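Local coordinates for protein L-Ribose isomerase (Acinetobacter, PDB 4Q0S) that probably interconverts L-ribose and its ketose L-ribulose at a metal site inside a cupin barrel, where it binds cobalt(II) and the sugar alcohol ribitol, at residues T18-E21 against Y22-V26; H117-R121 against K122-Y126; R183-A186 against G187-K190. All blocks are in the same frame, centred on the assembly; numbering follows the deposited sequence.

Contact 1 (T18-E21 against Y22-V26)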
# COMPACT_ATOMS: atom_id res chain seq x y z
N THR A 18 -5.82 -4.46 30.85
CA THR A 18 -4.61 -3.85 31.37
C THR A 18 -4.10 -2.79 30.40
O THR A 18 -4.38 -2.85 29.21
CB THR A 18 -3.49 -4.88 31.60
OG1 THR A 18 -2.98 -5.32 30.33
CG2 THR A 18 -4.02 -6.08 32.38
N ARG A 19 -3.37 -1.82 30.93
CA ARG A 19 -2.80 -0.76 30.10
C ARG A 19 -1.94 -1.38 29.01
O ARG A 19 -1.93 -0.91 27.88
CB ARG A 19 -1.98 0.20 30.95
CG ARG A 19 -1.13 1.18 30.15
CD ARG A 19 -1.94 1.95 29.12
NE ARG A 19 -2.95 2.82 29.73
CZ ARG A 19 -3.78 3.58 29.02
NH1 ARG A 19 -4.67 4.34 29.64
NH2 ARG A 19 -3.73 3.57 27.70
N ARG A 20 -1.21 -2.44 29.34
CA ARG A 20 -0.37 -3.09 28.35
C ARG A 20 -1.20 -3.75 27.25
O ARG A 20 -0.89 -3.62 26.06
CB ARG A 20 0.54 -4.13 29.00
CG ARG A 20 1.42 -4.87 28.00
CD ARG A 20 2.29 -5.90 28.67
NE ARG A 20 2.91 -6.80 27.72
CZ ARG A 20 3.79 -7.75 28.05
NH1 ARG A 20 4.15 -7.90 29.31
NH2 ARG A 20 4.29 -8.55 27.12
N GLU A 21 -2.26 -4.45 27.62
CA GLU A 21 -3.10 -5.10 26.62
C GLU A 21 -3.73 -4.04 25.73
O GLU A 21 -3.79 -4.20 24.51
CB GLU A 21 -4.20 -5.94 27.27
CG GLU A 21 -3.71 -7.11 28.11
CD GLU A 21 -4.85 -7.80 28.84
OE1 GLU A 21 -5.74 -7.07 29.34
OE2 GLU A 21 -4.86 -9.05 28.91
N TYR A 22 -4.19 -2.94 26.33
CA TYR A 22 -4.82 -1.88 25.57
C TYR A 22 -3.88 -1.27 24.54
O TYR A 22 -4.20 -1.21 23.35
CB TYR A 22 -5.32 -0.77 26.49
CG TYR A 22 -6.15 0.24 25.73
CD1 TYR A 22 -7.48 -0.03 25.43
CD2 TYR A 22 -5.58 1.41 25.23
CE1 TYR A 22 -8.23 0.85 24.65
CE2 TYR A 22 -6.32 2.29 24.45
CZ TYR A 22 -7.65 2.01 24.17
OH TYR A 22 -8.39 2.89 23.41
N ASP A 23 -2.73 -0.79 25.01
CA ASP A 23 -1.76 -0.18 24.12
C ASP A 23 -1.28 -1.09 23.00
O ASP A 23 -1.25 -0.68 21.84
CB ASP A 23 -0.56 0.34 24.91
CG ASP A 23 -0.87 1.63 25.63
OD1 ASP A 23 -2.06 1.99 25.73
OD2 ASP A 23 0.08 2.28 26.11
N GLU A 24 -0.89 -2.31 23.32
CA GLU A 24 -0.41 -3.22 22.28
C GLU A 24 -1.50 -3.43 21.24
O GLU A 24 -1.23 -3.48 20.04
CB GLU A 24 0.04 -4.55 22.89
CG GLU A 24 1.09 -4.40 23.98
CD GLU A 24 1.72 -5.72 24.39
OE1 GLU A 24 1.04 -6.76 24.32
OE2 GLU A 24 2.91 -5.70 24.80
N TRP A 25 -2.75 -3.52 21.70
CA TRP A 25 -3.89 -3.72 20.82
C TRP A 25 -4.12 -2.50 19.92
O TRP A 25 -4.12 -2.61 18.70
CB TRP A 25 -5.14 -3.98 21.68
CG TRP A 25 -6.43 -4.22 20.94
CD1 TRP A 25 -6.59 -4.96 19.79
CD2 TRP A 25 -7.75 -3.83 21.36
NE1 TRP A 25 -7.93 -5.06 19.48
CE2 TRP A 25 -8.66 -4.38 20.43
CE3 TRP A 25 -8.24 -3.08 22.43
CZ2 TRP A 25 -10.05 -4.20 20.54
CZ3 TRP A 25 -9.62 -2.91 22.55
CH2 TRP A 25 -10.51 -3.46 21.60
N VAL A 26 -4.28 -1.34 20.54
CA VAL A 26 -4.52 -0.11 19.81
C VAL A 26 -3.33 0.44 19.02
O VAL A 26 -3.49 0.88 17.89
CB VAL A 26 -5.07 0.97 20.76
CG1 VAL A 26 -5.15 2.32 20.04
CG2 VAL A 26 -6.45 0.56 21.25
O HOH W 1 2.25 -8.91 24.98
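Tyr22 opens the first full turn of helix 19-35 by giving its backbone N to Thr18 O, a bond of 2.9 Å. Its ring leans outward from the helix, and CD2 lies 3.8 Å from Arg19 NH2, the ring and guanidinium planes being 79° apart. Beyond the ring, Tyr22 OH meets Asn46 O and Gly50 N, which ties this turn to the chain that follows the helix. Asp23 pairs with Arg19 four residues back: Arg19 NH2 donates to Asp23 OD1 at 3.0 Å, the oxygen lying in the guanidinium plane and receiving the bond on its syn side. Two bends in the arginine chain, at chi2 53° and chi3 64°, bring the guanidinium edge round to the aspartate, and the same NH2 also reaches Asp47. Behind these pairs stands a capping box, the classic N-terminal signature of a helix: Thr18 OG1 accepts from Glu21 N at 2.9 Å, and Glu21 OE1 returns the grip on Thr18 N at 3.0 Å. Arg14 forms a salt bridge with the same OE1. Glu24 repeats the i to i+4 pairing on another side of the helix, but with a different approach. Arg20 NE meets Glu24 OE2 at 3.1 Å from above the carboxylate plane, and a water bridges Arg20 NH2 to Glu24 OE1. The extended arginine chain continues to the second subunit, where its guanidinium binds Phe61 O and Glu21 of that subunit. Trp25 closes the turn through its backbone, N to Glu21 O at 3.1 Å, while its indole turns away to meet Phe61 of its own chain edge-to-face and pack on Ile75. Val26 donates its N to Tyr22 O and places its side chain on Ile75 and Phe77 of strand 73-82.

Contact 2 (H117-R121 against K122-Y126). With CO (cobalt (II) ion), chain B; RB0 (D-ribitol), chain C.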
# COMPACT_ATOMS: atom_id res chain seq x y z
N HIS A 117 -26.91 -3.77 16.37
CA HIS A 117 -27.40 -2.46 16.76
C HIS A 117 -27.96 -1.78 15.53
O HIS A 117 -27.82 -2.28 14.40
CB HIS A 117 -26.27 -1.61 17.35
CG HIS A 117 -25.21 -1.25 16.35
ND1 HIS A 117 -24.31 -2.16 15.84
CD2 HIS A 117 -24.94 -0.07 15.73
CE1 HIS A 117 -23.53 -1.57 14.95
NE2 HIS A 117 -23.90 -0.30 14.87
N HIS A 118 -28.61 -0.64 15.73
CA HIS A 118 -29.14 0.12 14.61
C HIS A 118 -29.08 1.58 14.99
O HIS A 118 -28.98 1.92 16.16
CB HIS A 118 -30.57 -0.31 14.25
CG HIS A 118 -31.63 0.26 15.15
ND1 HIS A 118 -31.95 -0.30 16.37
CD2 HIS A 118 -32.45 1.32 14.99
CE1 HIS A 118 -32.93 0.39 16.92
NE2 HIS A 118 -33.25 1.38 16.11
N HIS A 119 -29.12 2.45 13.98
CA HIS A 119 -29.07 3.89 14.20
C HIS A 119 -30.35 4.54 13.70
O HIS A 119 -30.87 4.18 12.64
CB HIS A 119 -27.88 4.48 13.45
CG HIS A 119 -26.58 3.80 13.74
ND1 HIS A 119 -25.94 3.92 14.95
CD2 HIS A 119 -25.83 2.96 12.99
CE1 HIS A 119 -24.85 3.18 14.94
NE2 HIS A 119 -24.76 2.59 13.76
N GLY A 120 -30.87 5.50 14.45
CA GLY A 120 -32.08 6.18 14.02
C GLY A 120 -31.75 7.19 12.94
O GLY A 120 -32.56 7.41 12.02
N ARG A 121 -30.56 7.78 13.01
CA ARG A 121 -30.16 8.80 12.05
C ARG A 121 -28.98 8.46 11.13
O ARG A 121 -28.95 8.89 9.97
CB ARG A 121 -29.84 10.10 12.80
CG ARG A 121 -30.83 10.41 13.92
CD ARG A 121 -30.41 11.63 14.71
NE ARG A 121 -31.26 11.86 15.88
CZ ARG A 121 -31.38 11.01 16.90
NH1 ARG A 121 -30.71 9.87 16.90
NH2 ARG A 121 -32.17 11.31 17.92
N LYS A 122 -28.02 7.70 11.62
CA LYS A 122 -26.84 7.38 10.81
C LYS A 122 -26.92 6.26 9.78
O LYS A 122 -27.25 5.12 10.09
CB LYS A 122 -25.63 7.11 11.71
CG LYS A 122 -24.34 6.83 10.92
CD LYS A 122 -23.13 6.69 11.83
CE LYS A 122 -23.23 5.44 12.70
NZ LYS A 122 -22.10 5.36 13.66
N THR A 123 -26.60 6.63 8.54
CA THR A 123 -26.54 5.70 7.42
C THR A 123 -25.04 5.46 7.19
O THR A 123 -24.25 6.42 7.12
CB THR A 123 -27.17 6.30 6.15
OG1 THR A 123 -28.60 6.29 6.28
CG2 THR A 123 -26.76 5.49 4.92
N GLU A 124 -24.64 4.19 7.06
CA GLU A 124 -23.24 3.82 6.86
C GLU A 124 -22.97 3.20 5.49
O GLU A 124 -23.89 2.79 4.78
CB GLU A 124 -22.81 2.81 7.93
CG GLU A 124 -23.10 3.22 9.38
CD GLU A 124 -22.93 2.07 10.37
OE1 GLU A 124 -22.55 0.95 9.96
OE2 GLU A 124 -23.19 2.28 11.57
N SER A 125 -21.69 3.13 5.14
CA SER A 125 -21.22 2.51 3.90
C SER A 125 -19.90 1.84 4.29
O SER A 125 -19.14 2.39 5.09
CB SER A 125 -20.99 3.55 2.80
OG SER A 125 -19.79 4.28 3.01
N TYR A 126 -19.65 0.65 3.74
CA TYR A 126 -18.43 -0.08 4.08
C TYR A 126 -17.51 -0.33 2.90
O TYR A 126 -17.95 -0.61 1.79
CB TYR A 126 -18.76 -1.45 4.69
CG TYR A 126 -19.82 -1.43 5.76
CD1 TYR A 126 -19.72 -0.58 6.85
CD2 TYR A 126 -20.93 -2.28 5.68
CE1 TYR A 126 -20.69 -0.56 7.84
CE2 TYR A 126 -21.91 -2.28 6.66
CZ TYR A 126 -21.78 -1.41 7.74
OH TYR A 126 -22.76 -1.38 8.71
CO CO B . -23.50 1.01 13.01
C1 RB0 C . -20.05 0.98 16.28
O1 RB0 C . -19.90 1.12 17.68
C2 RB0 C . -19.78 2.31 15.60
O2 RB0 C . -20.86 3.21 15.85
C3 RB0 C . -19.56 2.12 14.09
O3 RB0 C . -19.09 3.33 13.51
C4 RB0 C . -20.83 1.66 13.35
O4 RB0 C . -21.98 1.97 14.11
C5 RB0 C . -20.77 0.15 13.10
O5 RB0 C . -21.86 -0.25 12.27
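Lys122 lays its CE over one face of the His119 imidazole, 3.5 Å from the ring centroid and 13° off the normal, a CH-pi contact almost over the middle of the ring. The two side chains run side by side in the same direction; a bend at chi3 (67°) in the otherwise extended lysine carries NZ past the ring to ribitol, where its bonds to O2 and O4 are weak. The ring edge does the metal work: His119 NE2 binds the cobalt ion at 2.2 Å, and ND1 is held by Asp242 O, which fixes the rotation of the imidazole. Glu124 comes in across His119 at about a right angle, its OE2 only 1.9 Å from the cobalt. Its other oxygen, OE1, takes a 2.7 Å bond from Tyr126 OH, so the carboxylate is pinned at both ends. OE1 also lies 2.7 Å from ribitol O5. His117 NE2 binds the cobalt ion at 2.3 Å, with ND1 anchored on Pro115 O. Ribitol chelates the ion through O4 and O5, and His199 completes six ligands. Strand 117-118 brings in the first histidine, the connecting loop His119 and Lys122, and strand 124-126 the glutamate. This three-histidine, one-glutamate metal centre inside a beta barrel is characteristic of the cupin fold, here occupied by a sugar alcohol.

Contact 3 (R183-A186 against G187-K190). With RB0 (D-ribitol), chain D.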
# COMPACT_ATOMS: atom_id res chain seq x y z
N ARG A 183 -20.87 -11.27 2.56
CA ARG A 183 -19.45 -11.29 2.85
C ARG A 183 -18.79 -10.30 1.90
O ARG A 183 -18.83 -10.47 0.69
CB ARG A 183 -18.89 -12.70 2.66
CG ARG A 183 -17.46 -12.87 3.16
CD ARG A 183 -17.20 -14.31 3.61
NE ARG A 183 -15.81 -14.53 3.97
CZ ARG A 183 -15.36 -15.61 4.61
NH1 ARG A 183 -16.21 -16.56 4.98
NH2 ARG A 183 -14.07 -15.74 4.88
N LEU A 184 -18.18 -9.25 2.47
CA LEU A 184 -17.54 -8.21 1.68
C LEU A 184 -16.02 -8.37 1.65
O LEU A 184 -15.41 -8.78 2.65
CB LEU A 184 -17.88 -6.83 2.26
CG LEU A 184 -19.36 -6.48 2.39
CD1 LEU A 184 -19.51 -5.11 3.06
CD2 LEU A 184 -20.03 -6.49 1.02
N ARG A 185 -15.42 -8.03 0.52
CA ARG A 185 -13.98 -8.13 0.33
C ARG A 185 -13.40 -6.85 -0.25
O ARG A 185 -14.14 -5.99 -0.74
CB ARG A 185 -13.65 -9.30 -0.61
CG ARG A 185 -13.85 -10.67 0.02
CD ARG A 185 -13.60 -11.76 -1.01
NE ARG A 185 -14.80 -12.06 -1.77
CZ ARG A 185 -15.81 -12.80 -1.32
NH1 ARG A 185 -15.74 -13.34 -0.11
NH2 ARG A 185 -16.88 -12.99 -2.07
N ALA A 186 -12.08 -6.73 -0.21
CA ALA A 186 -11.43 -5.55 -0.76
C ALA A 186 -11.73 -5.51 -2.24
O ALA A 186 -11.70 -6.53 -2.92
CB ALA A 186 -9.91 -5.63 -0.53
N GLY A 187 -12.04 -4.32 -2.75
CA GLY A 187 -12.33 -4.19 -4.16
C GLY A 187 -13.81 -4.28 -4.51
O GLY A 187 -14.19 -3.98 -5.64
N ASP A 188 -14.64 -4.69 -3.56
CA ASP A 188 -16.07 -4.79 -3.84
C ASP A 188 -16.73 -3.43 -3.91
O ASP A 188 -16.17 -2.42 -3.47
CB ASP A 188 -16.80 -5.59 -2.75
CG ASP A 188 -16.50 -7.07 -2.82
OD1 ASP A 188 -16.10 -7.55 -3.90
OD2 ASP A 188 -16.70 -7.75 -1.79
N PRO A 189 -17.94 -3.37 -4.48
CA PRO A 189 -18.63 -2.08 -4.56
C PRO A 189 -18.86 -1.63 -3.12
O PRO A 189 -18.95 -2.47 -2.21
CB PRO A 189 -19.95 -2.43 -5.26
CG PRO A 189 -19.58 -3.64 -6.09
CD PRO A 189 -18.71 -4.43 -5.15
N LYS A 190 -18.93 -0.32 -2.89
CA LYS A 190 -19.19 0.19 -1.55
C LYS A 190 -20.52 -0.40 -1.08
O LYS A 190 -21.45 -0.52 -1.88
CB LYS A 190 -19.29 1.72 -1.58
CG LYS A 190 -17.96 2.44 -1.76
CD LYS A 190 -17.30 2.70 -0.41
CE LYS A 190 -16.11 3.64 -0.54
NZ LYS A 190 -15.52 3.98 0.79
C1 RB0 D . -24.66 -2.08 -4.26
O1 RB0 D . -23.71 -1.81 -5.28
C2 RB0 D . -23.97 -2.76 -3.10
O2 RB0 D . -23.29 -3.91 -3.57
C3 RB0 D . -24.98 -3.16 -2.03
O3 RB0 D . -25.92 -4.08 -2.56
C4 RB0 D . -25.72 -1.97 -1.42
O4 RB0 D . -24.80 -0.94 -1.10
C5 RB0 D . -26.46 -2.43 -0.16
O5 RB0 D . -27.08 -1.32 0.47
O HOH W 2 -15.96 -10.52 -3.73
O HOH W 3 -13.43 -7.67 -4.69
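Asp188 OD2 accepts from Arg185 N at 2.7 Å, closing the side chain of one residue onto the backbone of another three positions earlier. The two residues are the ends of a type II beta turn, Arg185 to Asp188, which leads the chain out of strand 180-185; Asp188 N gives the turn its own bond to Arg185 O, 3.1 Å. Arg185 thus both donates to and accepts from Asp188. The Arg185 N-H reaches OD2 from above the carboxylate plane. With chi1 at -73°, CG stands beside the backbone N of Asp188, which turns the acid back toward the strand end. Gly187 sits in the third position of the turn with a positive phi (94°), where a CB would run into Ala186 O.

The other carboxylate oxygen serves two waters. One water donates to Asp188 OD1 while accepting from Arg185 NE at 2.7 Å, a bridge between charged groups that are not in direct contact. Before the turn, Leu184 faces inward against Tyr126 and Val128 of strand 124-130 and Met133 and Val135 of strand 132-137. After it, Lys190 forms salt bridges with Glu127 and with Asp103 of the third subunit, and its backbone O receives a weak bond from a second ribitol. The second water hydrogen-bonds to both Asp188 OD1, at 2.8 Å, and Ala186 O, at 2.7 Å.

Overall arrangement
Contact 2 is the buried one, its centre about 9 Å from that of the chain; contact 3 lies at the surface about 17 Å out, and contact 1, at about 20 Å, is partly buried. Contacts 2 and 3 touch, Tyr126 O lying 4.0 Å from Lys190 CD, and both reach the same barrel sheet. Contact 1 belongs to the N-terminal helix, on the opposite side of the chain's centre from contact 2. Chemistry follows place: metal coordination in the interior, carboxylate-to-backbone and water bridges at the exposed turn, and salt bridges along the helix, some of which extend to a second subunit. Each ribitol accompanies a different contact, 2 or 3.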